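Local coordinates for colicin-B (Escherichia coli, PDB 1RH1), which kills Escherichia coli and close relatives by forming a channel that depolarises the cytoplasmic membrane and dissipates cellular energy, at residues S348-I351 against A352-I355; K413-A417 against A418-I422; N425-R428 against E429-E433; M444-V447 against E448-I452; V459-S462 against L463-T467. All blocks are in the same frame, centred on the assembly; numbering follows the deposited sequence.

Contact 1 of 5, residues S348-I351 against A352-I355; sequences SREI and AENI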
loop_
_atom_site.group_PDB
_atom_site.type_symbol
_atom_site.label_atom_id
_atom_site.label_comp_id
_atom_site.label_asym_id
_atom_site.label_seq_id
_atom_site.Cartn_x
_atom_site.Cartn_y
_atom_site.Cartn_z
ATOM N N SER A 348 -21.123 -27.002 8.406
ATOM C CA SER A 348 -20.773 -26.328 7.169
ATOM C C SER A 348 -20.625 -24.828 7.330
ATOM O O SER A 348 -19.657 -24.318 6.768
ATOM C CB SER A 348 -21.811 -26.589 6.110
ATOM O OG SER A 348 -21.677 -27.953 5.744
ATOM N N ARG A 349 -21.460 -24.120 8.134
ATOM C CA ARG A 349 -21.270 -22.685 8.374
ATOM C C ARG A 349 -19.851 -22.512 8.898
ATOM O O ARG A 349 -19.091 -21.771 8.287
ATOM C CB ARG A 349 -22.170 -22.062 9.457
ATOM C CG ARG A 349 -23.684 -22.243 9.464
ATOM C CD ARG A 349 -24.443 -21.682 8.269
ATOM N NE ARG A 349 -25.030 -22.745 7.443
ATOM C CZ ARG A 349 -26.351 -22.964 7.275
ATOM N NH1 ARG A 349 -27.290 -22.210 7.864
ATOM N NH2 ARG A 349 -26.742 -23.957 6.474
ATOM N N GLU A 350 -19.489 -23.273 9.951
ATOM C CA GLU A 350 -18.138 -23.296 10.516
ATOM C C GLU A 350 -17.025 -23.613 9.518
ATOM O O GLU A 350 -16.042 -22.874 9.488
ATOM C CB GLU A 350 -18.020 -24.324 11.632
ATOM C CG GLU A 350 -18.659 -23.997 12.959
ATOM C CD GLU A 350 -17.845 -23.017 13.789
ATOM O OE1 GLU A 350 -18.141 -21.817 13.771
ATOM O OE2 GLU A 350 -16.908 -23.464 14.457
ATOM N N ILE A 351 -17.111 -24.654 8.670
ATOM C CA ILE A 351 -16.034 -24.936 7.737
ATOM C C ILE A 351 -15.945 -23.798 6.744
ATOM O O ILE A 351 -14.858 -23.265 6.540
ATOM C CB ILE A 351 -16.269 -26.266 7.013
ATOM C CG1 ILE A 351 -16.215 -27.395 8.025
ATOM C CG2 ILE A 351 -15.200 -26.495 5.978
ATOM C CD1 ILE A 351 -16.131 -28.832 7.470
ATOM N N ALA A 352 -17.070 -23.347 6.196
ATOM C CA ALA A 352 -17.045 -22.205 5.313
ATOM C C ALA A 352 -16.536 -20.951 6.006
ATOM O O ALA A 352 -15.797 -20.208 5.377
ATOM C CB ALA A 352 -18.414 -21.937 4.803
ATOM N N GLU A 353 -16.856 -20.694 7.287
ATOM C CA GLU A 353 -16.352 -19.528 8.031
ATOM C C GLU A 353 -14.832 -19.614 8.100
ATOM O O GLU A 353 -14.118 -18.683 7.721
ATOM C CB GLU A 353 -16.905 -19.488 9.464
ATOM C CG GLU A 353 -18.344 -18.947 9.600
ATOM C CD GLU A 353 -19.112 -19.212 10.920
ATOM O OE1 GLU A 353 -18.501 -19.268 12.002
ATOM O OE2 GLU A 353 -20.346 -19.358 10.859
ATOM N N ASN A 354 -14.329 -20.782 8.503
ATOM C CA ASN A 354 -12.906 -21.032 8.561
ATOM C C ASN A 354 -12.156 -20.901 7.247
ATOM O O ASN A 354 -10.999 -20.474 7.225
ATOM C CB ASN A 354 -12.693 -22.409 9.114
ATOM C CG ASN A 354 -12.544 -22.360 10.613
ATOM O OD1 ASN A 354 -13.479 -22.054 11.353
ATOM N ND2 ASN A 354 -11.323 -22.654 11.060
ATOM N N ILE A 355 -12.802 -21.277 6.142
ATOM C CA ILE A 355 -12.149 -21.178 4.854
ATOM C C ILE A 355 -12.176 -19.713 4.446
ATOM O O ILE A 355 -11.152 -19.176 4.000
ATOM C CB ILE A 355 -12.879 -22.059 3.796
ATOM C CG1 ILE A 355 -12.813 -23.521 4.164
ATOM C CG2 ILE A 355 -12.198 -21.905 2.455
ATOM C CD1 ILE A 355 -13.544 -24.468 3.198
#
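Four backbone hydrogen bonds join S348-I351 to A352-I355, each from an N-H to the carbonyl four residues earlier. A352 N lies 2.8 Å from S348 O, and N354 N lies 2.9 Å from E350 O. Both of these bonds are nearly straight at the hydrogen. I355 N reaches I351 O at 2.9 Å with more bend, 145° at the hydrogen. E353 N closes the set on R349 O.

The acidic side chains of E350 and E353 come together on the outer side of this turn. E350 OE1 and E353 OE1 are 3.1 Å apart, and the two carboxylates are almost perpendicular. Two acceptors this close would repel if both were charged, so one of them may carry a proton. E350 gets there through a bend in its chain, chi2 -77°, while E353 runs out extended and passes R349 O with its CG. The E353 carboxylate also lies beside R349 CB, with OE2 3.6 Å from it. The guanidinium of R349 leads elsewhere, to a salt bridge with D334 on helix 291-340.

On the inner side I351 CG2 meets I355 CD1 at 3.8 Å. Both isoleucines touch helix 291-340 and I493 of helix 479-495. This is an amphipathic alpha-helical turn, part of helix 342-357 in the helical bundle of a pore-forming colicin domain.

Contact 2 of 5, residues K413-A417 against A418-I422; sequences KTFKA and ADYAI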
loop_
_atom_site.group_PDB
_atom_site.type_symbol
_atom_site.label_atom_id
_atom_site.label_comp_id
_atom_site.label_asym_id
_atom_site.label_seq_id
_atom_site.Cartn_x
_atom_site.Cartn_y
_atom_site.Cartn_z
ATOM N N LYS A 413 -13.534 -15.669 -11.725
ATOM C CA LYS A 413 -12.077 -15.430 -11.891
ATOM C C LYS A 413 -11.236 -16.224 -10.864
ATOM O O LYS A 413 -10.148 -15.882 -10.394
ATOM C CB LYS A 413 -11.839 -13.899 -11.759
ATOM C CG LYS A 413 -11.422 -13.143 -13.030
ATOM C CD LYS A 413 -11.640 -11.650 -12.798
ATOM C CE LYS A 413 -12.989 -11.159 -13.337
ATOM N NZ LYS A 413 -14.117 -11.847 -12.740
ATOM N N THR A 414 -11.815 -17.381 -10.617
ATOM C CA THR A 414 -11.453 -18.343 -9.603
ATOM C C THR A 414 -10.197 -19.228 -9.807
ATOM O O THR A 414 -10.385 -20.235 -10.487
ATOM C CB THR A 414 -12.736 -19.176 -9.431
ATOM O OG1 THR A 414 -13.852 -18.299 -9.446
ATOM C CG2 THR A 414 -12.723 -19.959 -8.141
ATOM N N PHE A 415 -8.953 -18.928 -9.297
ATOM C CA PHE A 415 -7.652 -19.685 -9.216
ATOM C C PHE A 415 -6.397 -19.178 -9.967
ATOM O O PHE A 415 -5.499 -18.747 -9.236
ATOM C CB PHE A 415 -7.691 -21.209 -9.655
ATOM C CG PHE A 415 -8.635 -22.227 -9.026
ATOM C CD1 PHE A 415 -8.733 -22.374 -7.648
ATOM C CD2 PHE A 415 -9.438 -22.998 -9.887
ATOM C CE1 PHE A 415 -9.652 -23.296 -7.134
ATOM C CE2 PHE A 415 -10.351 -23.915 -9.365
ATOM C CZ PHE A 415 -10.458 -24.061 -7.984
ATOM N N LYS A 416 -6.313 -19.326 -11.337
ATOM C CA LYS A 416 -5.328 -18.945 -12.409
ATOM C C LYS A 416 -4.636 -20.111 -13.171
ATOM O O LYS A 416 -4.065 -20.993 -12.532
ATOM C CB LYS A 416 -4.170 -18.030 -11.875
ATOM C CG LYS A 416 -3.298 -17.180 -12.845
ATOM C CD LYS A 416 -4.022 -16.005 -13.558
ATOM C CE LYS A 416 -4.296 -14.747 -12.711
ATOM N NZ LYS A 416 -5.282 -13.855 -13.316
ATOM N N ALA A 417 -4.636 -20.169 -14.529
ATOM C CA ALA A 417 -4.031 -21.215 -15.399
ATOM C C ALA A 417 -4.438 -22.699 -15.339
ATOM O O ALA A 417 -4.226 -23.328 -14.300
ATOM C CB ALA A 417 -2.513 -21.236 -15.244
ATOM N N ALA A 418 -4.973 -23.325 -16.417
ATOM C CA ALA A 418 -5.394 -24.734 -16.416
ATOM C C ALA A 418 -4.344 -25.879 -16.543
ATOM O O ALA A 418 -4.086 -26.609 -17.514
ATOM C CB ALA A 418 -6.431 -24.868 -17.500
ATOM N N ASP A 419 -3.697 -25.832 -15.374
ATOM C CA ASP A 419 -2.699 -26.690 -14.745
ATOM C C ASP A 419 -3.397 -27.386 -13.591
ATOM O O ASP A 419 -2.865 -28.272 -12.928
ATOM C CB ASP A 419 -1.605 -25.853 -14.175
ATOM C CG ASP A 419 -0.280 -25.896 -14.912
ATOM O OD1 ASP A 419 0.684 -25.347 -14.372
ATOM O OD2 ASP A 419 -0.192 -26.466 -16.003
ATOM N N TYR A 420 -4.585 -26.819 -13.333
ATOM C CA TYR A 420 -5.569 -27.185 -12.355
ATOM C C TYR A 420 -6.415 -28.282 -12.886
ATOM O O TYR A 420 -6.942 -29.011 -12.058
ATOM C CB TYR A 420 -6.478 -26.031 -12.020
ATOM C CG TYR A 420 -5.788 -25.026 -11.119
ATOM C CD1 TYR A 420 -4.839 -24.146 -11.636
ATOM C CD2 TYR A 420 -6.097 -25.006 -9.766
ATOM C CE1 TYR A 420 -4.195 -23.253 -10.800
ATOM C CE2 TYR A 420 -5.455 -24.106 -8.927
ATOM C CZ TYR A 420 -4.510 -23.232 -9.453
ATOM O OH TYR A 420 -3.905 -22.300 -8.632
ATOM N N ALA A 421 -6.582 -28.441 -14.206
ATOM C CA ALA A 421 -7.363 -29.561 -14.704
ATOM C C ALA A 421 -6.751 -30.893 -14.297
ATOM O O ALA A 421 -7.456 -31.837 -13.955
ATOM C CB ALA A 421 -7.424 -29.515 -16.189
ATOM N N ILE A 422 -5.411 -30.876 -14.276
ATOM C CA ILE A 422 -4.520 -31.949 -13.875
ATOM C C ILE A 422 -4.715 -32.248 -12.414
ATOM O O ILE A 422 -4.816 -33.423 -12.054
ATOM C CB ILE A 422 -3.065 -31.539 -14.124
ATOM C CG1 ILE A 422 -2.849 -31.376 -15.614
ATOM C CG2 ILE A 422 -2.116 -32.568 -13.595
ATOM C CD1 ILE A 422 -1.459 -30.879 -16.054
#
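The rings of F415 and Y420 lie almost parallel, with 12° between their planes. The rings are displaced, with little overlap, and their centroids are 4.8 Å apart. What lies over one face of Y420 is mainly the CB of F415. It sits 3.9 Å from the ring centroid and 20° off the normal, a CH-pi contact. Y420 CD2 in turn stands over a face of F415, near the ring's border. The closest carbons of the pair are F415 CG and Y420 CE2, at 3.7 Å. The carbonyl oxygen of A417 is also modelled beside the Y420 ring, but so close that its place there is doubtful.

Y420 has chi1 -76°, which sets CG beside the backbone N and carries the ring back toward F415. The connecting chain, K416 to D419, joins the two ring-bearing residues. It turns back at A418, the centre of an inverse gamma turn. D419 N donates to A417 O at 2.8 Å across it, although the position of this oxygen is doubtful.

K423, further along helix 420-435, makes a cation-pi contact with Y420. The pair lies where the loop after helix 401-406 runs into helix 420-435. Both rings rest on L463 of helix 457-472. F415 also touches L466 there and V321 of helix 291-340, while Y420 touches V459.

Contact 3 of 5, residues N425-R428 against E429-E433; sequences NNIR and EKSIE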
loop_
_atom_site.group_PDB
_atom_site.type_symbol
_atom_site.label_atom_id
_atom_site.label_comp_id
_atom_site.label_asym_id
_atom_site.label_seq_id
_atom_site.Cartn_x
_atom_site.Cartn_y
_atom_site.Cartn_z
ATOM N N ASN A 425 -8.173 -33.652 -11.858
ATOM C CA ASN A 425 -8.243 -35.053 -12.262
ATOM C C ASN A 425 -7.590 -35.967 -11.232
ATOM O O ASN A 425 -8.004 -37.125 -11.039
ATOM C CB ASN A 425 -7.550 -35.226 -13.597
ATOM C CG ASN A 425 -7.474 -36.650 -14.126
ATOM O OD1 ASN A 425 -6.381 -37.173 -14.314
ATOM N ND2 ASN A 425 -8.592 -37.323 -14.379
ATOM N N ASN A 426 -6.555 -35.469 -10.543
ATOM C CA ASN A 426 -5.971 -36.317 -9.535
ATOM C C ASN A 426 -6.908 -36.462 -8.371
ATOM O O ASN A 426 -7.081 -37.589 -7.935
ATOM C CB ASN A 426 -4.661 -35.763 -9.063
ATOM C CG ASN A 426 -3.607 -35.870 -10.141
ATOM O OD1 ASN A 426 -2.913 -34.898 -10.392
ATOM N ND2 ASN A 426 -3.461 -37.018 -10.804
ATOM N N ILE A 427 -7.588 -35.400 -7.919
ATOM C CA ILE A 427 -8.552 -35.513 -6.826
ATOM C C ILE A 427 -9.612 -36.544 -7.166
ATOM O O ILE A 427 -9.994 -37.349 -6.330
ATOM C CB ILE A 427 -9.223 -34.153 -6.557
ATOM C CG1 ILE A 427 -8.199 -33.063 -6.226
ATOM C CG2 ILE A 427 -10.148 -34.323 -5.368
ATOM C CD1 ILE A 427 -7.353 -33.365 -4.979
ATOM N N ARG A 428 -9.991 -36.559 -8.442
ATOM C CA ARG A 428 -10.974 -37.491 -8.958
ATOM C C ARG A 428 -10.488 -38.924 -8.851
ATOM O O ARG A 428 -11.079 -39.686 -8.092
ATOM C CB ARG A 428 -11.288 -37.131 -10.402
ATOM C CG ARG A 428 -12.320 -38.018 -11.048
ATOM C CD ARG A 428 -11.731 -39.001 -12.061
ATOM N NE ARG A 428 -11.195 -38.293 -13.206
ATOM C CZ ARG A 428 -11.970 -37.738 -14.140
ATOM N NH1 ARG A 428 -13.298 -37.843 -14.052
ATOM N NH2 ARG A 428 -11.415 -37.001 -15.113
ATOM N N GLU A 429 -9.401 -39.300 -9.539
ATOM C CA GLU A 429 -8.866 -40.658 -9.476
ATOM C C GLU A 429 -8.562 -41.119 -8.056
ATOM O O GLU A 429 -8.734 -42.292 -7.712
ATOM C CB GLU A 429 -7.597 -40.755 -10.259
ATOM C CG GLU A 429 -7.721 -40.515 -11.736
ATOM C CD GLU A 429 -6.382 -40.290 -12.439
ATOM O OE1 GLU A 429 -5.322 -40.307 -11.797
ATOM O OE2 GLU A 429 -6.396 -40.072 -13.652
ATOM N N LYS A 430 -8.130 -40.155 -7.231
ATOM C CA LYS A 430 -7.793 -40.416 -5.855
ATOM C C LYS A 430 -8.999 -40.384 -4.919
ATOM O O LYS A 430 -8.917 -40.891 -3.801
ATOM C CB LYS A 430 -6.720 -39.414 -5.446
ATOM C CG LYS A 430 -5.454 -39.841 -6.165
ATOM C CD LYS A 430 -4.307 -38.868 -6.107
ATOM C CE LYS A 430 -3.174 -39.544 -6.865
ATOM N NZ LYS A 430 -1.926 -38.831 -6.664
ATOM N N SER A 431 -10.139 -39.798 -5.294
ATOM C CA SER A 431 -11.331 -39.953 -4.481
ATOM C C SER A 431 -11.896 -41.316 -4.835
ATOM O O SER A 431 -12.412 -42.004 -3.961
ATOM C CB SER A 431 -12.365 -38.883 -4.793
ATOM O OG SER A 431 -11.986 -37.603 -4.297
ATOM N N ILE A 432 -11.752 -41.761 -6.095
ATOM C CA ILE A 432 -12.237 -43.059 -6.536
ATOM C C ILE A 432 -11.560 -44.120 -5.715
ATOM O O ILE A 432 -12.268 -44.893 -5.081
ATOM C CB ILE A 432 -11.956 -43.255 -8.014
ATOM C CG1 ILE A 432 -12.832 -42.331 -8.828
ATOM C CG2 ILE A 432 -12.273 -44.675 -8.399
ATOM C CD1 ILE A 432 -12.648 -42.323 -10.355
ATOM N N GLU A 433 -10.226 -44.141 -5.675
ATOM C CA GLU A 433 -9.502 -44.981 -4.712
ATOM C C GLU A 433 -9.839 -44.399 -3.351
ATOM O O GLU A 433 -9.961 -43.180 -3.224
ATOM C CB GLU A 433 -8.046 -44.862 -5.000
ATOM C CG GLU A 433 -7.076 -45.539 -4.066
ATOM C CD GLU A 433 -5.622 -45.427 -4.543
ATOM O OE1 GLU A 433 -5.256 -44.468 -5.255
ATOM O OE2 GLU A 433 -4.851 -46.332 -4.192
#
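S431 turns its hydroxyl back onto the helix and bonds I427 O, with OG 2.9 Å from that oxygen. The hydroxyl approaches from above the carbonyl plane, 40° out of it. Its chi1 of -72° sets OG beside the backbone N, which brings it back over the preceding turn. I427 O also takes a weak bond from S431 N. The same N-H reaches R428 O at 3.0 Å, again from well above the carbonyl plane. I432 N meets R428 O nearly head-on, also at 3.0 Å, so this carbonyl accepts two backbone N-H groups.

These turns lie within helix 420-435, in the pore-forming domain. E429 N and K430 N bond the carbonyls of N425 and N426, four residues back.

The side chains of R428 and I432 run side by side in the same direction, with R428 CD 3.8 Å from I432 CD1. NH1 of R428 goes on to the carbonyls of W396 and F399, tying this helix to the end of helix 386-398 and the residues after it. K430 is extended, and its aliphatic part passes N426 O, with CB 3.1 Å away. Its NZ makes a long, weak ion pair with E446. I427 and S431 face L468 of helix 457-472.

Contact 4 of 5, residues M444-V447 against E448-I452; sequences MLEV and ESWVI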
loop_
_atom_site.group_PDB
_atom_site.type_symbol
_atom_site.label_atom_id
_atom_site.label_comp_id
_atom_site.label_asym_id
_atom_site.label_seq_id
_atom_site.Cartn_x
_atom_site.Cartn_y
_atom_site.Cartn_z
ATOM N N MET A 444 -5.095 -37.244 0.342
ATOM C CA MET A 444 -4.623 -36.226 1.265
ATOM C C MET A 444 -3.202 -35.800 0.972
ATOM O O MET A 444 -2.817 -34.651 1.136
ATOM C CB MET A 444 -4.751 -36.754 2.685
ATOM C CG MET A 444 -6.215 -37.165 2.989
ATOM S SD MET A 444 -7.487 -35.941 2.591
ATOM C CE MET A 444 -7.789 -35.378 4.220
ATOM N N LEU A 445 -2.453 -36.713 0.388
ATOM C CA LEU A 445 -1.065 -36.497 0.027
ATOM C C LEU A 445 -0.894 -35.608 -1.197
ATOM O O LEU A 445 0.042 -34.829 -1.289
ATOM C CB LEU A 445 -0.455 -37.882 -0.174
ATOM C CG LEU A 445 1.038 -38.185 -0.157
ATOM C CD1 LEU A 445 1.710 -37.597 1.073
ATOM C CD2 LEU A 445 1.195 -39.711 -0.223
ATOM N N GLU A 446 -1.795 -35.704 -2.154
ATOM C CA GLU A 446 -1.794 -34.878 -3.344
ATOM C C GLU A 446 -2.046 -33.435 -2.958
ATOM O O GLU A 446 -1.479 -32.536 -3.584
ATOM C CB GLU A 446 -2.887 -35.393 -4.289
ATOM C CG GLU A 446 -3.186 -34.665 -5.600
ATOM C CD GLU A 446 -2.111 -34.661 -6.672
ATOM O OE1 GLU A 446 -2.034 -33.659 -7.386
ATOM O OE2 GLU A 446 -1.369 -35.642 -6.810
ATOM N N VAL A 447 -2.863 -33.199 -1.909
ATOM C CA VAL A 447 -3.219 -31.841 -1.494
ATOM C C VAL A 447 -1.994 -31.196 -0.870
ATOM O O VAL A 447 -1.675 -30.045 -1.181
ATOM C CB VAL A 447 -4.383 -31.846 -0.471
ATOM C CG1 VAL A 447 -4.863 -30.422 -0.302
ATOM C CG2 VAL A 447 -5.551 -32.696 -0.935
ATOM N N GLU A 448 -1.286 -31.968 -0.030
ATOM C CA GLU A 448 -0.040 -31.501 0.547
ATOM C C GLU A 448 0.995 -31.228 -0.536
ATOM O O GLU A 448 1.637 -30.176 -0.496
ATOM C CB GLU A 448 0.484 -32.531 1.525
ATOM C CG GLU A 448 -0.467 -32.650 2.735
ATOM C CD GLU A 448 -0.500 -31.545 3.816
ATOM O OE1 GLU A 448 -1.195 -31.754 4.809
ATOM O OE2 GLU A 448 0.161 -30.504 3.706
ATOM N N SER A 449 1.103 -32.103 -1.547
ATOM C CA SER A 449 1.975 -31.901 -2.695
ATOM C C SER A 449 1.813 -30.522 -3.285
ATOM O O SER A 449 2.815 -29.869 -3.558
ATOM C CB SER A 449 1.683 -32.821 -3.835
ATOM O OG SER A 449 1.800 -34.172 -3.448
ATOM N N TRP A 450 0.563 -30.054 -3.419
ATOM C CA TRP A 450 0.280 -28.749 -3.996
ATOM C C TRP A 450 0.892 -27.633 -3.209
ATOM O O TRP A 450 1.427 -26.713 -3.827
ATOM C CB TRP A 450 -1.185 -28.422 -4.051
ATOM C CG TRP A 450 -2.014 -29.354 -4.896
ATOM C CD1 TRP A 450 -1.513 -30.120 -5.912
ATOM C CD2 TRP A 450 -3.351 -29.493 -4.743
ATOM N NE1 TRP A 450 -2.537 -30.749 -6.421
ATOM C CE2 TRP A 450 -3.653 -30.403 -5.749
ATOM C CE3 TRP A 450 -4.327 -28.976 -3.907
ATOM C CZ2 TRP A 450 -4.968 -30.812 -5.930
ATOM C CZ3 TRP A 450 -5.635 -29.389 -4.096
ATOM C CH2 TRP A 450 -5.952 -30.299 -5.097
ATOM N N VAL A 451 0.807 -27.743 -1.869
ATOM C CA VAL A 451 1.388 -26.735 -0.999
ATOM C C VAL A 451 2.915 -26.800 -1.116
ATOM O O VAL A 451 3.539 -25.811 -1.520
ATOM C CB VAL A 451 0.965 -26.960 0.463
ATOM C CG1 VAL A 451 1.490 -25.812 1.269
ATOM C CG2 VAL A 451 -0.530 -26.944 0.643
ATOM N N ILE A 452 3.511 -27.969 -0.832
ATOM C CA ILE A 452 4.953 -28.186 -0.924
ATOM C C ILE A 452 5.545 -27.702 -2.240
ATOM O O ILE A 452 6.481 -26.904 -2.194
ATOM C CB ILE A 452 5.225 -29.689 -0.706
ATOM C CG1 ILE A 452 4.973 -29.963 0.758
ATOM C CG2 ILE A 452 6.637 -30.102 -1.079
ATOM C CD1 ILE A 452 4.743 -31.444 1.113
HETATM O O HOH W 1 0.870 -37.004 -4.565
#
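Helix 441-452 of the pore-forming domain carries a side-chain link one turn long between E446 and W450. The indole NE1 donates to E446 OE1 at 3.1 Å, a weak bond bent to 134° at the hydrogen. The carboxylate and the ring planes are 78° apart. E446 has its CG trans to the backbone N, chi1 176°, and then bends at chi2, which brings OE1 round to the indole. One face of W450 lies against the backbone of the preceding turn. V447 CA makes a CH-pi contact 4.2 Å from the centroid of the six-membered ring. V447 CG1 adds apolar contact with W450 CE3 at 3.9 Å.

This helix packs against helix 457-472 in the bundle, where F464 touches V447 and L463 touches W450. I427 of helix 420-435 also meets the indole.

S449 grips L445 O twice. Its N and OG each lie 2.9 Å from that oxygen and approach from opposite faces of the carbonyl plane. A water donates to S449 OG at 3.2 Å and, weakly, to E446 OE2, bridging the two side chains. W450 N bonds E446 O at 3.2 Å. E448 N and V451 N make weak bonds to M444 O and V447 O.

Contact 5 of 5, residues V459-S462 against L463-T467; sequences VALS and LFSLT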
loop_
_atom_site.group_PDB
_atom_site.type_symbol
_atom_site.label_atom_id
_atom_site.label_comp_id
_atom_site.label_asym_id
_atom_site.label_seq_id
_atom_site.Cartn_x
_atom_site.Cartn_y
_atom_site.Cartn_z
ATOM N N VAL A 459 -5.290 -21.205 -1.320
ATOM C CA VAL A 459 -5.631 -21.626 -2.677
ATOM C C VAL A 459 -5.707 -23.166 -2.734
ATOM O O VAL A 459 -6.611 -23.725 -3.362
ATOM C CB VAL A 459 -4.562 -21.105 -3.668
ATOM C CG1 VAL A 459 -4.975 -21.342 -5.085
ATOM C CG2 VAL A 459 -4.423 -19.625 -3.560
ATOM N N ALA A 460 -4.826 -23.921 -2.067
ATOM C CA ALA A 460 -4.911 -25.371 -2.090
ATOM C C ALA A 460 -6.118 -25.898 -1.341
ATOM O O ALA A 460 -6.616 -26.976 -1.664
ATOM C CB ALA A 460 -3.689 -25.985 -1.471
ATOM N N LEU A 461 -6.601 -25.163 -0.336
ATOM C CA LEU A 461 -7.806 -25.546 0.378
ATOM C C LEU A 461 -9.017 -25.335 -0.522
ATOM O O LEU A 461 -9.914 -26.175 -0.553
ATOM C CB LEU A 461 -8.041 -24.703 1.606
ATOM C CG LEU A 461 -8.143 -25.370 2.967
ATOM C CD1 LEU A 461 -8.683 -24.311 3.888
ATOM C CD2 LEU A 461 -9.056 -26.589 2.995
ATOM N N SER A 462 -9.055 -24.229 -1.276
ATOM C CA SER A 462 -10.170 -23.931 -2.144
ATOM C C SER A 462 -10.349 -24.967 -3.219
ATOM O O SER A 462 -11.367 -25.640 -3.180
ATOM C CB SER A 462 -9.966 -22.600 -2.755
ATOM O OG SER A 462 -10.171 -21.711 -1.676
ATOM N N LEU A 463 -9.398 -25.178 -4.136
ATOM C CA LEU A 463 -9.436 -26.226 -5.152
ATOM C C LEU A 463 -9.878 -27.576 -4.622
ATOM O O LEU A 463 -10.717 -28.208 -5.238
ATOM C CB LEU A 463 -8.059 -26.330 -5.744
ATOM C CG LEU A 463 -7.684 -27.327 -6.794
ATOM C CD1 LEU A 463 -8.491 -27.166 -8.052
ATOM C CD2 LEU A 463 -6.236 -27.080 -7.128
ATOM N N PHE A 464 -9.408 -28.006 -3.462
ATOM C CA PHE A 464 -9.796 -29.273 -2.904
ATOM C C PHE A 464 -11.231 -29.273 -2.461
ATOM O O PHE A 464 -11.981 -30.218 -2.715
ATOM C CB PHE A 464 -8.934 -29.576 -1.729
ATOM C CG PHE A 464 -9.227 -30.923 -1.109
ATOM C CD1 PHE A 464 -8.922 -32.089 -1.805
ATOM C CD2 PHE A 464 -9.789 -30.986 0.157
ATOM C CE1 PHE A 464 -9.188 -33.315 -1.215
ATOM C CE2 PHE A 464 -10.048 -32.224 0.737
ATOM C CZ PHE A 464 -9.747 -33.388 0.051
ATOM N N SER A 465 -11.583 -28.205 -1.747
ATOM C CA SER A 465 -12.938 -28.052 -1.245
ATOM C C SER A 465 -13.913 -27.805 -2.377
ATOM O O SER A 465 -14.957 -28.437 -2.389
ATOM C CB SER A 465 -13.006 -26.904 -0.275
ATOM O OG SER A 465 -12.114 -27.138 0.801
ATOM N N LEU A 466 -13.597 -26.936 -3.339
ATOM C CA LEU A 466 -14.395 -26.717 -4.519
ATOM C C LEU A 466 -14.559 -27.986 -5.331
ATOM O O LEU A 466 -15.698 -28.342 -5.605
ATOM C CB LEU A 466 -13.772 -25.711 -5.413
ATOM C CG LEU A 466 -13.896 -24.281 -5.025
ATOM C CD1 LEU A 466 -13.190 -23.449 -6.066
ATOM C CD2 LEU A 466 -15.346 -23.861 -4.993
ATOM N N THR A 467 -13.494 -28.712 -5.716
ATOM C CA THR A 467 -13.611 -29.958 -6.474
ATOM C C THR A 467 -14.509 -30.947 -5.741
ATOM O O THR A 467 -15.357 -31.549 -6.401
ATOM C CB THR A 467 -12.227 -30.629 -6.694
ATOM O OG1 THR A 467 -11.398 -29.701 -7.381
ATOM C CG2 THR A 467 -12.324 -31.896 -7.522
#
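S465 and L461 meet one turn apart, with the serine hydroxyl folded back against the leucine backbone. S465 OG lies 2.8 Å from L461 O and approaches from above the carbonyl plane, 35° out of it. S465 N bonds the same oxygen at 2.9 Å, from the opposite face of that plane. One carbonyl therefore holds two donors of one residue. The serine torsion, chi1 -59°, keeps OG beside its own backbone N and makes this double grip possible. One leucine methyl, L461 CD2, also comes within 3.8 Å of S465 OG.

Within 463-467, T467 repeats the pattern on L463 O. Its OG1 lies 2.7 Å from that oxygen, and T467 N bonds it from the other face.

L466 lies back along the helix over S462. Its N bonds S462 O at 2.6 Å, nearly straight at the hydrogen, and its CB and CG pass close to the same oxygen. S462 OG turns to weaker partners, A458 O on its own helix and V321 O and T325 OG1 on helix 291-340. F464 swings its ring away from the preceding turn. Its CG is trans to the backbone N, chi1 -177°, and the ring packs against I427 of helix 420-435 and L443 of helix 441-452.

All the residues touching here are buried except V459, which is partly so. The segments fall in a predicted transmembrane helix, 455-475. Backbone carbonyls take up the hydroxyls of S465 and T467 inside the helix, which is consistent with these polar groups being tolerated in an apolar setting.

How the contacts relate
Contact 5 is the buried one, and each of the other four touches it. Contact 2 sets its aromatic rings on L463 and L466, contact 4 packs V447 and W450 on it, contact 3 adds I427, and contact 1 meets it through I355. Contacts 2 and 3 share helix 420-435, at its start and further along. Contacts 3 and 4 also meet directly, through I427 on W450 and the weak K430-E446 ion pair. Serine hydroxyls folded onto backbone carbonyls recur in contacts 3, 4 and 5. Contacts 1 to 4 are partly buried and add charged side chains or, in contact 2, aromatic packing at a loop.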